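Local coordinates for macrolide export ATP-binding/permease protein MacB (Actinobacillus actinomycetemcomitans, PDB 3FTJ), which probably forms the ATP-driven inner-membrane transporter of the tripartite MacAB-TdeA efflux system and confers resistance against macrolides, this chain being its periplasmic region, at residues K191-L196 with F206-S211. Residues are numbered along the deposited sequence; the frame is centred on the assembly and turned at random.
Sequences KSLTEL and FFIMNS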
loop_
_atom_site.group_PDB
_atom_site.type_symbol
_atom_site.label_atom_id
_atom_site.label_comp_id
_atom_site.label_asym_id
_atom_site.label_seq_id
_atom_site.Cartn_x
_atom_site.Cartn_y
_atom_site.Cartn_z
ATOM N N LYS A 191 -17.872 1.892 10.238
ATOM C CA LYS A 191 -18.251 1.385 11.552
ATOM C C LYS A 191 -18.119 -0.130 11.657
ATOM O O LYS A 191 -17.603 -0.636 12.649
ATOM C CB LYS A 191 -19.682 1.800 11.907
ATOM C CG LYS A 191 -19.836 3.279 12.226
ATOM C CD LYS A 191 -21.281 3.625 12.571
ATOM C CE LYS A 191 -21.769 2.843 13.793
ATOM N NZ LYS A 191 -23.222 3.091 14.086
ATOM N N SER A 192 -18.613 -0.850 10.655
ATOM C CA SER A 192 -18.510 -2.310 10.652
ATOM C C SER A 192 -17.042 -2.727 10.651
ATOM O O SER A 192 -16.630 -3.635 11.371
ATOM C CB SER A 192 -19.191 -2.895 9.414
ATOM O OG SER A 192 -20.483 -2.349 9.222
ATOM N N LEU A 193 -16.263 -2.047 9.820
ATOM C CA LEU A 193 -14.851 -2.325 9.655
ATOM C C LEU A 193 -14.115 -2.093 10.974
ATOM O O LEU A 193 -13.289 -2.904 11.390
ATOM C CB LEU A 193 -14.308 -1.415 8.557
ATOM C CG LEU A 193 -13.028 -1.792 7.837
ATOM C CD1 LEU A 193 -12.851 -0.876 6.633
ATOM C CD2 LEU A 193 -11.862 -1.671 8.788
ATOM N N THR A 194 -14.431 -0.980 11.632
ATOM C CA THR A 194 -13.859 -0.654 12.935
ATOM C C THR A 194 -14.223 -1.693 13.980
ATOM O O THR A 194 -13.376 -2.149 14.741
ATOM C CB THR A 194 -14.346 0.701 13.437
ATOM O OG1 THR A 194 -13.903 1.728 12.543
ATOM C CG2 THR A 194 -13.806 0.976 14.838
ATOM N N GLU A 195 -15.491 -2.072 14.030
ATOM C CA GLU A 195 -15.903 -3.058 15.018
ATOM C C GLU A 195 -15.245 -4.417 14.791
ATOM O O GLU A 195 -14.824 -5.063 15.743
ATOM C CB GLU A 195 -17.429 -3.161 15.094
ATOM C CG GLU A 195 -18.033 -2.003 15.864
ATOM C CD GLU A 195 -17.238 -1.679 17.130
ATOM O OE1 GLU A 195 -16.999 -2.605 17.939
ATOM O OE2 GLU A 195 -16.847 -0.502 17.317
ATOM N N LEU A 196 -15.137 -4.834 13.530
ATOM C CA LEU A 196 -14.513 -6.116 13.217
ATOM C C LEU A 196 -13.042 -6.138 13.651
ATOM O O LEU A 196 -12.600 -7.073 14.328
ATOM C CB LEU A 196 -14.641 -6.439 11.727
ATOM C CG LEU A 196 -13.979 -7.722 11.201
ATOM C CD1 LEU A 196 -14.487 -8.964 11.923
ATOM C CD2 LEU A 196 -14.211 -7.850 9.698
ATOM N N PHE A 206 -5.625 0.972 16.041
ATOM C CA PHE A 206 -5.489 1.287 14.624
ATOM C C PHE A 206 -6.362 2.492 14.380
ATOM O O PHE A 206 -7.187 2.842 15.223
ATOM C CB PHE A 206 -6.009 0.125 13.772
ATOM C CG PHE A 206 -7.440 -0.234 14.062
ATOM C CD1 PHE A 206 -8.482 0.410 13.406
ATOM C CD2 PHE A 206 -7.744 -1.198 15.008
ATOM C CE1 PHE A 206 -9.809 0.089 13.680
ATOM C CE2 PHE A 206 -9.063 -1.526 15.294
ATOM C CZ PHE A 206 -10.101 -0.878 14.629
ATOM N N PHE A 207 -6.198 3.130 13.231
ATOM C CA PHE A 207 -7.091 4.220 12.865
ATOM C C PHE A 207 -7.359 4.169 11.373
ATOM O O PHE A 207 -6.594 3.568 10.618
ATOM C CB PHE A 207 -6.530 5.580 13.291
ATOM C CG PHE A 207 -5.200 5.923 12.675
ATOM C CD1 PHE A 207 -5.118 6.835 11.633
ATOM C CD2 PHE A 207 -4.028 5.353 13.152
ATOM C CE1 PHE A 207 -3.895 7.164 11.072
ATOM C CE2 PHE A 207 -2.797 5.682 12.594
ATOM C CZ PHE A 207 -2.733 6.587 11.555
ATOM N N ILE A 208 -8.459 4.787 10.957
ATOM C CA ILE A 208 -8.900 4.705 9.573
ATOM C C ILE A 208 -8.838 6.072 8.910
ATOM O O ILE A 208 -9.257 7.075 9.488
ATOM C CB ILE A 208 -10.322 4.126 9.489
ATOM C CG1 ILE A 208 -10.365 2.743 10.148
ATOM C CG2 ILE A 208 -10.790 4.054 8.042
ATOM C CD1 ILE A 208 -11.636 1.966 9.868
ATOM N N MET A 209 -8.283 6.099 7.703
ATOM C CA MET A 209 -8.177 7.313 6.909
ATOM C C MET A 209 -9.106 7.189 5.716
ATOM O O MET A 209 -9.028 6.224 4.963
ATOM C CB MET A 209 -6.754 7.492 6.383
ATOM C CG MET A 209 -5.681 7.652 7.430
ATOM S SD MET A 209 -5.429 9.376 7.878
ATOM C CE MET A 209 -6.308 9.464 9.436
ATOM N N ASN A 210 -9.980 8.173 5.547
ATOM C CA ASN A 210 -10.855 8.242 4.387
ATOM C C ASN A 210 -11.328 9.671 4.166
ATOM O O ASN A 210 -10.863 10.595 4.834
ATOM C CB ASN A 210 -12.048 7.296 4.548
ATOM C CG ASN A 210 -12.769 7.488 5.861
ATOM O OD1 ASN A 210 -12.711 8.557 6.464
ATOM N ND2 ASN A 210 -13.461 6.451 6.311
ATOM N N SER A 211 -12.255 9.848 3.231
ATOM C CA SER A 211 -12.828 11.163 2.955
ATOM C C SER A 211 -13.344 11.823 4.234
ATOM O O SER A 211 -13.038 12.982 4.514
ATOM C CB SER A 211 -13.958 11.043 1.936
ATOM O OG SER A 211 -14.369 12.323 1.495
#
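In the periplasmic region of MacB, helix 186-201 is the crossover of a beta-alpha-beta unit, joining strand 175-180 to strand 206-209, parallel strands with strand 15-20 between them; with helix 37-44 alongside, the layout is consistent with a ferredoxin-like subdomain. The segment axes make an angle of 163° and come within 10.0 Å. Phe206 and Ile208, two residues apart on the strand, both point at the helix. Ile208 reaches it with its outermost methyl, CD1, which lies 3.8 Å from Leu193 CD2 and 3.5 Å from Thr194 OG1. Leu193 holds CG opposite its backbone N (chi1 -159°), which carries its end closer to the strand; it also touches Leu43 of helix 37-44 and Ile18 of strand 15-20. The Phe206 ring comes edge-on, with CZ 3.5 Å from Thr194 O near the ring plane, at most a weak C-H...O contact, and 4.1 Å from Thr194 CG2. Asn210, at the N-cap of helix 211-219, bonds Thr213 N through OD1. The two segments thus meet by van der Waals contact alone; Glu190, one turn before Thr194, supplies the polar ties, its O satisfying the OG1 that lies against a methyl and its OE1 hydrogen-bonding Asn210 ND2.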